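PDB 6TZ0: RNA-dependent RNA Polymerase from Bombyx mori cytoplasmic polyhedrosis virus, which catalyses RNA-directed RNA synthesis, both in transcription and in replication of the segmented double-stranded RNA genome of the virus. Local coordinates for residues A[444-449]-A[978-983]; A[792-797]-A[911-916]; A[919-924]-A[986-991]; A[929-934]-A[972-977]. One frame throughout, in Å; residues are numbered along the deposited sequence.

Four contacts tie the C-terminal region of this polymerase to earlier parts of the chain and to itself. From the N terminus, hairpin strand 442-446 of the central domain opens contact 1 and edge strand 791-795 opens contact 2, which the turn after helix 902-911 closes. Strand 919-921 opens contact 3 and helix 927-937 contact 4. Helix 973-979 closes contact 4, its trailing residues close contact 1, bringing in the hairpin, and strand 988-990 closes contact 3; contacts 3 and 4 thus join C-terminal parts to each other. Loops 2 and 4 lie in series within loop 1, and loop 4 also within loop 3. Contacts 1 and 3 cross and touch through A983 N and E923 O, a probable hydrogen bond.

Contact 1 of 4, residues A[444-449]-A[978-983]; sequences AWSNSR and QKSAMA
W445 and M982 form a single antiparallel hydrogen-bonded bridge, which adds the chain just after helix 973-979 to the hairpin of strands 434-437 and 442-446. The hairpin belongs to the central polymerase domain and the added chain to the C-terminal region, so main-chain atoms join the two. W445 N points almost straight at M982 O (2.7 Å, 173° at the hydrogen), while the return bond from M982 N to W445 O is more bent, at 131°.

The M982 side chain wraps this bridge. Its CB starts 3.4 Å from W445 O. CG moves off to 4.0 Å from W445 O, and SD rests on K922. A bend at the last torsion (chi3 -71°) then brings CE back to 3.4 Å from W445 O. The methyl thus lies against the oxygen that M982 N already binds.

Serines continue the seam toward the helix end. S446 OG donates to S980 O and accepts from S448 N, an ST turn just ahead of helix 449-455, where S448 is N-cap. S980 OG, also bonded to K976 O, lies 3.1 Å from S448 OG, a hydrogen bond in which either hydroxyl could be the donor.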
# COMPACT_ATOMS: atom_id res chain seq x y z
N ALA A 444 25.74 1.09 -3.22
CA ALA A 444 25.00 2.21 -3.79
C ALA A 444 24.18 2.89 -2.70
O ALA A 444 24.08 2.41 -1.57
CB ALA A 444 24.10 1.75 -4.94
N TRP A 445 23.62 4.04 -3.06
CA TRP A 445 22.56 4.69 -2.31
C TRP A 445 21.32 4.65 -3.17
O TRP A 445 21.32 5.17 -4.29
CB TRP A 445 22.92 6.14 -1.97
CG TRP A 445 23.98 6.29 -0.93
CD1 TRP A 445 25.33 6.34 -1.14
CD2 TRP A 445 23.78 6.47 0.47
NE1 TRP A 445 25.98 6.52 0.05
CE2 TRP A 445 25.06 6.60 1.05
CE3 TRP A 445 22.66 6.52 1.29
CZ2 TRP A 445 25.24 6.78 2.42
CZ3 TRP A 445 22.83 6.70 2.65
CH2 TRP A 445 24.11 6.82 3.20
N SER A 446 20.25 4.03 -2.67
CA SER A 446 19.05 3.87 -3.46
C SER A 446 17.86 3.68 -2.54
O SER A 446 18.01 3.35 -1.36
CB SER A 446 19.17 2.69 -4.42
OG SER A 446 18.01 2.57 -5.22
N ASN A 447 16.67 3.88 -3.10
CA ASN A 447 15.43 3.60 -2.41
C ASN A 447 14.54 2.63 -3.17
O ASN A 447 13.39 2.42 -2.75
CB ASN A 447 14.67 4.91 -2.14
CG ASN A 447 14.44 5.74 -3.40
OD1 ASN A 447 14.82 5.35 -4.50
ND2 ASN A 447 13.78 6.88 -3.23
N SER A 448 15.01 2.05 -4.26
CA SER A 448 14.23 1.08 -5.00
C SER A 448 14.47 -0.31 -4.43
O SER A 448 15.57 -0.64 -3.99
CB SER A 448 14.60 1.10 -6.48
OG SER A 448 15.90 0.60 -6.66
N ARG A 449 13.43 -1.14 -4.47
CA ARG A 449 13.54 -2.49 -3.95
C ARG A 449 14.34 -3.38 -4.88
O ARG A 449 14.94 -4.37 -4.43
CB ARG A 449 12.16 -3.08 -3.71
CG ARG A 449 11.43 -2.42 -2.58
CD ARG A 449 10.13 -3.11 -2.27
NE ARG A 449 9.44 -2.47 -1.16
CZ ARG A 449 9.66 -2.76 0.11
NH1 ARG A 449 10.54 -3.69 0.44
NH2 ARG A 449 8.99 -2.13 1.06
N GLN A 978 20.34 1.24 -13.39
CA GLN A 978 21.11 2.45 -13.70
C GLN A 978 20.32 3.71 -13.39
O GLN A 978 20.91 4.72 -13.00
CB GLN A 978 21.53 2.42 -15.17
CG GLN A 978 22.60 3.43 -15.55
CD GLN A 978 22.05 4.77 -15.98
OE1 GLN A 978 20.95 4.86 -16.52
NE2 GLN A 978 22.81 5.83 -15.74
N LYS A 979 19.00 3.68 -13.56
CA LYS A 979 18.20 4.85 -13.19
C LYS A 979 18.15 5.03 -11.69
O LYS A 979 18.41 6.13 -11.18
CB LYS A 979 16.77 4.74 -13.75
CG LYS A 979 16.67 4.74 -15.25
CD LYS A 979 17.16 6.03 -15.86
CE LYS A 979 16.96 6.00 -17.37
NZ LYS A 979 17.85 4.99 -18.01
N SER A 980 17.83 3.97 -10.95
CA SER A 980 17.48 4.17 -9.55
C SER A 980 18.63 3.98 -8.57
O SER A 980 18.37 3.76 -7.39
CB SER A 980 16.31 3.26 -9.18
OG SER A 980 16.68 1.90 -9.31
N ALA A 981 19.89 4.07 -9.00
CA ALA A 981 21.01 3.92 -8.09
C ALA A 981 21.93 5.13 -8.13
O ALA A 981 22.09 5.79 -9.16
CB ALA A 981 21.81 2.65 -8.40
N MET A 982 22.56 5.41 -6.98
CA MET A 982 23.46 6.54 -6.82
C MET A 982 24.71 6.09 -6.09
O MET A 982 24.68 5.14 -5.31
CB MET A 982 22.82 7.67 -6.02
CG MET A 982 21.66 8.34 -6.69
SD MET A 982 20.97 9.54 -5.56
CE MET A 982 20.23 8.39 -4.41
N ALA A 983 25.81 6.79 -6.33
CA ALA A 983 27.05 6.55 -5.60
C ALA A 983 27.22 7.48 -4.41
O ALA A 983 28.23 7.37 -3.70
CB ALA A 983 28.26 6.67 -6.53

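Contact 2 of 4, residues A[792-797]-A[911-916]; sequences FTLSVD and LNILDL
F792 lays its ring against the backbone bump made by I913 and L914, and a leucine methyl rests over one of its faces. L914 CD1 sits there in a CH-pi contact, 4.2 Å from the F792 ring centroid and only 15° off the normal. With CG turned anti to the backbone N (chi1 -164°), the ring extends from its strand far enough for F792 CE2 to come within 3.5 Å of I913 O. F792 CZ meets a second carbonyl oxygen, L916 O, at 3.6 Å. Both oxygens approach the ring obliquely.

The strand here is 791-795, at the edge of a three-stranded antiparallel sheet with 827-831 and 813-815, and the partner is a short 3-10 turn that follows helix 902-911. The F792 side chain is about 6 Å from that of its neighbour R791, which binds ATP in another structure of this protein; no ATP is bound to the chain here.

Two residues on, L794 offers a fork. Its CD1 prong presses on L916 CB at 3.8 Å, and its CD2 prong enters the notch between I913 CG2 and L916 CD1, 3.9 Å from each. I913 is split in its turn: CG2 faces the strand, whereas the longer branch leads away from it and the residue also packs on I1002 of helix 996-1004. Within the turn, L916 N bonds I913 O at 3.2 Å.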
# COMPACT_ATOMS: atom_id res chain seq x y z
N PHE A 792 6.71 31.52 -17.58
CA PHE A 792 7.94 30.77 -17.79
C PHE A 792 9.19 31.67 -17.73
O PHE A 792 9.27 32.65 -18.46
CB PHE A 792 7.87 30.06 -19.14
CG PHE A 792 8.88 28.96 -19.31
CD1 PHE A 792 8.78 27.80 -18.57
CD2 PHE A 792 9.90 29.08 -20.23
CE1 PHE A 792 9.70 26.78 -18.73
CE2 PHE A 792 10.82 28.07 -20.39
CZ PHE A 792 10.72 26.92 -19.64
N THR A 793 10.15 31.33 -16.88
CA THR A 793 11.40 32.07 -16.78
C THR A 793 12.54 31.18 -17.21
O THR A 793 12.60 30.01 -16.82
CB THR A 793 11.63 32.59 -15.37
OG1 THR A 793 11.73 31.48 -14.46
CG2 THR A 793 10.50 33.50 -14.94
N LEU A 794 13.45 31.72 -18.01
CA LEU A 794 14.56 30.93 -18.53
C LEU A 794 15.82 31.77 -18.53
O LEU A 794 15.81 32.93 -18.95
CB LEU A 794 14.25 30.42 -19.94
CG LEU A 794 15.28 29.48 -20.55
CD1 LEU A 794 15.47 28.27 -19.66
CD2 LEU A 794 14.85 29.06 -21.94
N SER A 795 16.91 31.18 -18.05
CA SER A 795 18.20 31.85 -18.01
C SER A 795 18.76 31.96 -19.42
O SER A 795 18.77 30.98 -20.17
CB SER A 795 19.17 31.12 -17.09
OG SER A 795 19.41 29.80 -17.55
N VAL A 796 19.19 33.16 -19.79
CA VAL A 796 19.67 33.43 -21.14
C VAL A 796 21.03 34.12 -21.04
O VAL A 796 21.30 34.86 -20.09
CB VAL A 796 18.65 34.29 -21.93
CG1 VAL A 796 17.38 33.51 -22.21
CG2 VAL A 796 18.29 35.51 -21.14
N ASP A 797 21.88 33.87 -22.03
CA ASP A 797 23.26 34.33 -21.98
C ASP A 797 23.33 35.83 -22.28
O ASP A 797 22.47 36.38 -22.97
CB ASP A 797 24.11 33.53 -22.97
CG ASP A 797 25.59 33.63 -22.69
OD1 ASP A 797 25.99 34.34 -21.74
OD2 ASP A 797 26.37 32.99 -23.42
N LEU A 911 10.37 24.64 -30.95
CA LEU A 911 11.73 24.94 -30.51
C LEU A 911 12.08 24.33 -29.16
O LEU A 911 13.24 24.47 -28.75
CB LEU A 911 11.94 26.45 -30.46
CG LEU A 911 12.00 27.11 -31.83
CD1 LEU A 911 12.05 28.60 -31.68
CD2 LEU A 911 13.20 26.62 -32.61
N ASN A 912 11.13 23.68 -28.48
CA ASN A 912 11.35 22.96 -27.22
C ASN A 912 11.91 23.87 -26.12
O ASN A 912 12.74 23.45 -25.31
CB ASN A 912 12.25 21.74 -27.42
CG ASN A 912 11.59 20.66 -28.23
OD1 ASN A 912 11.97 20.40 -29.37
ND2 ASN A 912 10.62 19.99 -27.63
N ILE A 913 11.45 25.12 -26.10
CA ILE A 913 11.92 26.06 -25.09
C ILE A 913 11.37 25.70 -23.71
O ILE A 913 12.07 25.81 -22.70
CB ILE A 913 11.56 27.49 -25.52
CG1 ILE A 913 12.30 27.84 -26.81
CG2 ILE A 913 11.92 28.52 -24.45
CD1 ILE A 913 11.86 29.13 -27.45
N LEU A 914 10.14 25.18 -23.65
CA LEU A 914 9.52 24.78 -22.40
C LEU A 914 10.03 23.45 -21.86
O LEU A 914 9.47 22.95 -20.88
CB LEU A 914 8.00 24.72 -22.55
CG LEU A 914 7.22 25.96 -22.12
CD1 LEU A 914 7.58 27.20 -22.90
CD2 LEU A 914 5.74 25.67 -22.26
N ASP A 915 11.07 22.87 -22.46
CA ASP A 915 11.73 21.72 -21.86
C ASP A 915 12.90 22.15 -20.98
O ASP A 915 13.28 21.41 -20.07
CB ASP A 915 12.22 20.76 -22.94
CG ASP A 915 11.09 20.15 -23.73
OD1 ASP A 915 9.98 20.04 -23.18
OD2 ASP A 915 11.31 19.78 -24.90
N LEU A 916 13.47 23.32 -21.25
CA LEU A 916 14.66 23.80 -20.57
C LEU A 916 14.27 24.24 -19.17
O LEU A 916 13.96 25.41 -18.92
CB LEU A 916 15.31 24.93 -21.36
CG LEU A 916 15.84 24.55 -22.74
CD1 LEU A 916 16.33 25.78 -23.48
CD2 LEU A 916 16.94 23.51 -22.64

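Contact 3 of 4, residues A[919-924]-A[986-991]; sequences EVKKED and ETTVQS
E919 O is gripped twice from the opposite strand: Q990 N donates to it at 2.8 Å, nearly straight at 175°, and V989 CA adds a weaker CA-H...O contact at 3.6 Å. E919 N returns a bond to Q990 O, completing an antiparallel hydrogen-bonded pair. K921 and T988 form the next such pair, K921 N to T988 O and T988 N to K921 O. Between them V920 faces V989 in a non-hydrogen-bonded pair, and together these residues make a two-stranded antiparallel ribbon on the protein surface.

On the face of V920 and V989 the valines meet loosely, CG2 to CG2 at 4.4 Å. T987 packs more closely beside V920. Its first torsion (chi1 62°) sends T987 OG1 to V920 CG1 at 3.5 Å and leaves T987 CG2 alongside the K922 chain, 3.8 Å from K922 CG. K922 itself doubles back, so that its NZ reaches V920 O at 3.1 Å from above the carbonyl plane.

Across the other face, K921 and Q990 run side by side in the same direction, K921 CE lying 3.3 Å from Q990 OE1. Four main-chain bonds therefore set the register of this exposed ribbon, while the side chains add contacts of carbon with carbon and of carbon with oxygen, and the K922 ammonium bonds a carbonyl of its own segment.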
# COMPACT_ATOMS: atom_id res chain seq x y z
N GLU A 919 16.79 20.55 -13.32
CA GLU A 919 16.77 19.09 -13.30
C GLU A 919 17.59 18.60 -12.12
O GLU A 919 18.75 19.00 -11.96
CB GLU A 919 17.33 18.53 -14.61
CG GLU A 919 17.24 17.03 -14.76
CD GLU A 919 15.82 16.53 -14.94
OE1 GLU A 919 14.97 17.30 -15.44
OE2 GLU A 919 15.55 15.36 -14.60
N VAL A 920 16.99 17.75 -11.30
CA VAL A 920 17.70 17.12 -10.20
C VAL A 920 18.71 16.14 -10.77
O VAL A 920 18.35 15.18 -11.47
CB VAL A 920 16.73 16.42 -9.24
CG1 VAL A 920 17.50 15.70 -8.15
CG2 VAL A 920 15.75 17.42 -8.65
N LYS A 921 19.99 16.37 -10.50
CA LYS A 921 21.06 15.56 -11.06
C LYS A 921 21.55 14.55 -10.03
O LYS A 921 21.93 14.93 -8.91
CB LYS A 921 22.22 16.44 -11.53
CG LYS A 921 23.37 15.67 -12.12
CD LYS A 921 22.94 14.89 -13.35
CE LYS A 921 22.64 15.82 -14.50
NZ LYS A 921 22.30 15.07 -15.74
N LYS A 922 21.56 13.28 -10.42
CA LYS A 922 22.03 12.19 -9.58
C LYS A 922 23.45 11.83 -10.00
O LYS A 922 23.79 11.91 -11.18
CB LYS A 922 21.12 10.97 -9.69
CG LYS A 922 19.93 10.94 -8.74
CD LYS A 922 18.83 11.92 -9.12
CE LYS A 922 18.13 11.51 -10.40
NZ LYS A 922 17.03 12.45 -10.73
N GLU A 923 24.26 11.43 -9.03
CA GLU A 923 25.65 11.05 -9.29
C GLU A 923 25.71 9.53 -9.34
O GLU A 923 25.57 8.86 -8.32
CB GLU A 923 26.57 11.63 -8.22
CG GLU A 923 28.02 11.72 -8.65
CD GLU A 923 28.80 10.47 -8.33
OE1 GLU A 923 28.49 9.85 -7.29
OE2 GLU A 923 29.71 10.11 -9.10
N ASP A 924 25.91 8.99 -10.54
CA ASP A 924 25.69 7.58 -10.79
C ASP A 924 26.87 6.72 -10.35
O ASP A 924 27.98 7.21 -10.14
CB ASP A 924 25.42 7.33 -12.28
CG ASP A 924 24.10 7.91 -12.74
OD1 ASP A 924 23.17 8.03 -11.90
OD2 ASP A 924 23.97 8.22 -13.94
N GLU A 986 23.57 12.62 -1.74
CA GLU A 986 23.04 13.94 -2.06
C GLU A 986 22.96 14.14 -3.56
O GLU A 986 23.74 13.58 -4.33
CB GLU A 986 23.89 15.04 -1.42
CG GLU A 986 25.30 15.22 -1.98
CD GLU A 986 26.34 14.37 -1.27
OE1 GLU A 986 25.96 13.45 -0.52
OE2 GLU A 986 27.54 14.64 -1.46
N THR A 987 21.98 14.94 -3.98
CA THR A 987 21.76 15.29 -5.37
C THR A 987 21.77 16.81 -5.53
O THR A 987 21.45 17.54 -4.59
CB THR A 987 20.44 14.74 -5.91
OG1 THR A 987 19.35 15.30 -5.17
CG2 THR A 987 20.39 13.22 -5.79
N THR A 988 22.12 17.26 -6.73
CA THR A 988 22.21 18.68 -7.04
C THR A 988 21.20 19.06 -8.11
O THR A 988 20.75 18.21 -8.89
CB THR A 988 23.62 19.06 -7.51
OG1 THR A 988 23.92 18.35 -8.72
CG2 THR A 988 24.65 18.70 -6.46
N VAL A 989 20.84 20.33 -8.14
CA VAL A 989 19.90 20.86 -9.13
C VAL A 989 20.68 21.59 -10.21
O VAL A 989 21.41 22.55 -9.92
CB VAL A 989 18.86 21.78 -8.48
CG1 VAL A 989 18.02 22.46 -9.54
CG2 VAL A 989 17.98 20.99 -7.53
N GLN A 990 20.53 21.15 -11.45
CA GLN A 990 21.18 21.76 -12.60
C GLN A 990 20.14 22.49 -13.44
O GLN A 990 19.18 21.87 -13.92
CB GLN A 990 21.90 20.71 -13.44
CG GLN A 990 22.62 21.28 -14.65
CD GLN A 990 23.32 20.21 -15.45
OE1 GLN A 990 23.26 19.02 -15.12
NE2 GLN A 990 24.00 20.62 -16.51
N SER A 991 20.34 23.79 -13.63
CA SER A 991 19.47 24.58 -14.48
C SER A 991 19.97 24.56 -15.92
O SER A 991 21.08 24.11 -16.21
CB SER A 991 19.37 26.02 -13.97
OG SER A 991 18.56 26.80 -14.82

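Contact 4 of 4, residues A[929-934]-A[972-977]; sequences KVNELA and GLQEKI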
# COMPACT_ATOMS: atom_id res chain seq x y z
N LYS A 929 29.86 -1.80 -12.30
CA LYS A 929 29.04 -2.16 -11.15
C LYS A 929 27.58 -2.37 -11.55
O LYS A 929 26.91 -3.24 -10.97
CB LYS A 929 29.17 -1.07 -10.08
CG LYS A 929 28.41 -1.32 -8.81
CD LYS A 929 28.89 -2.58 -8.12
CE LYS A 929 30.30 -2.42 -7.60
NZ LYS A 929 30.75 -3.64 -6.88
N VAL A 930 27.08 -1.63 -12.54
CA VAL A 930 25.70 -1.79 -12.99
C VAL A 930 25.51 -3.15 -13.66
O VAL A 930 24.55 -3.88 -13.36
CB VAL A 930 25.31 -0.65 -13.94
CG1 VAL A 930 23.92 -0.87 -14.51
CG2 VAL A 930 25.37 0.68 -13.23
N ASN A 931 26.44 -3.51 -14.56
CA ASN A 931 26.40 -4.83 -15.20
C ASN A 931 26.56 -5.94 -14.18
O ASN A 931 25.90 -6.98 -14.29
CB ASN A 931 27.50 -4.95 -16.26
CG ASN A 931 27.28 -4.03 -17.43
OD1 ASN A 931 28.08 -3.14 -17.70
ND2 ASN A 931 26.18 -4.24 -18.15
N GLU A 932 27.39 -5.73 -13.16
CA GLU A 932 27.59 -6.75 -12.14
C GLU A 932 26.34 -6.96 -11.30
O GLU A 932 25.96 -8.11 -11.03
CB GLU A 932 28.78 -6.38 -11.26
CG GLU A 932 29.12 -7.42 -10.22
CD GLU A 932 30.40 -7.12 -9.49
OE1 GLU A 932 31.04 -6.09 -9.81
OE2 GLU A 932 30.77 -7.90 -8.59
N LEU A 933 25.66 -5.88 -10.91
CA LEU A 933 24.43 -6.00 -10.13
C LEU A 933 23.32 -6.65 -10.94
O LEU A 933 22.59 -7.51 -10.41
CB LEU A 933 23.98 -4.64 -9.62
CG LEU A 933 24.82 -3.95 -8.54
CD1 LEU A 933 24.23 -2.59 -8.25
CD2 LEU A 933 24.88 -4.77 -7.28
N ALA A 934 23.19 -6.30 -12.22
CA ALA A 934 22.12 -6.89 -13.02
C ALA A 934 22.40 -8.35 -13.35
O ALA A 934 21.48 -9.18 -13.38
CB ALA A 934 21.90 -6.08 -14.29
N GLY A 972 17.65 -3.44 -19.89
CA GLY A 972 16.46 -2.89 -19.27
C GLY A 972 16.43 -3.04 -17.77
O GLY A 972 16.16 -2.07 -17.05
N LEU A 973 16.68 -4.25 -17.28
CA LEU A 973 16.95 -4.43 -15.86
C LEU A 973 18.26 -3.73 -15.49
O LEU A 973 18.36 -3.12 -14.41
CB LEU A 973 16.99 -5.92 -15.54
CG LEU A 973 17.00 -6.39 -14.09
CD1 LEU A 973 15.74 -5.94 -13.39
CD2 LEU A 973 17.12 -7.90 -14.04
N GLN A 974 19.25 -3.78 -16.39
CA GLN A 974 20.40 -2.89 -16.33
C GLN A 974 19.98 -1.44 -16.33
O GLN A 974 20.52 -0.63 -15.57
CB GLN A 974 21.34 -3.13 -17.51
CG GLN A 974 22.01 -4.48 -17.56
CD GLN A 974 22.99 -4.61 -18.70
OE1 GLN A 974 23.19 -3.67 -19.47
NE2 GLN A 974 23.61 -5.77 -18.82
N GLU A 975 19.01 -1.08 -17.19
CA GLU A 975 18.55 0.30 -17.26
C GLU A 975 17.82 0.71 -16.00
O GLU A 975 17.96 1.85 -15.54
CB GLU A 975 17.66 0.52 -18.47
CG GLU A 975 18.37 0.51 -19.81
CD GLU A 975 17.43 0.83 -20.95
OE1 GLU A 975 16.20 0.88 -20.70
OE2 GLU A 975 17.90 1.07 -22.08
N LYS A 976 17.03 -0.20 -15.41
CA LYS A 976 16.29 0.13 -14.20
C LYS A 976 17.23 0.34 -13.02
O LYS A 976 17.07 1.31 -12.25
CB LYS A 976 15.29 -0.99 -13.90
CG LYS A 976 14.26 -0.66 -12.85
CD LYS A 976 13.37 -1.87 -12.60
CE LYS A 976 12.46 -2.17 -13.78
NZ LYS A 976 11.39 -1.14 -13.96
N ILE A 977 18.24 -0.52 -12.90
CA ILE A 977 19.26 -0.35 -11.86
C ILE A 977 20.07 0.92 -12.11
O ILE A 977 20.41 1.65 -11.17
CB ILE A 977 20.15 -1.60 -11.78
CG1 ILE A 977 19.33 -2.78 -11.26
CG2 ILE A 977 21.36 -1.41 -10.89
CD1 ILE A 977 20.05 -4.09 -11.31
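I977 drives its side chain into the surface of helix 927-937, where V930, L933 and A934 receive it. CG1 stands anti to the carbonyl carbon (chi1 -68°) and the chain then runs extended, which carries I977 CD1 over the backbone of A934 to 3.9 Å from A934 CA. The other branch, I977 CG2, is thereby turned toward L933, whose CD1 lies 4.1 Å away, and more distantly toward V930 CG1. L937, further along the helix, also touches I977, and V930, L933, A934 and L937 line the side of the helix on which the isoleucine lies.

The two short helical segments cross steeply, at 120°, with axes 9.1 Å apart at their closest. Both belong to the C-terminal region of the polymerase. Helix 449-455 of the central domain also covers this joint, with V451 and A454 against I977 and V455 against L933. N64 of the Viral structural protein 4 chain packs on L933 and E932.

Where the backbones come nearest, A934 presents CB to Q974 CG at 3.6 Å. Q974 runs extended beyond CG past the alanine methyl and brings its amide beside that of N931; the two amide planes are turned 79° apart. N931 starts out pointing away from the other helix, yet its CG stands beside the backbone N, anti to the carbonyl carbon, and this brings the amide back to Q974. V930, with CG1 anti to the backbone N, sets that methyl 3.6 Å from Q974 O.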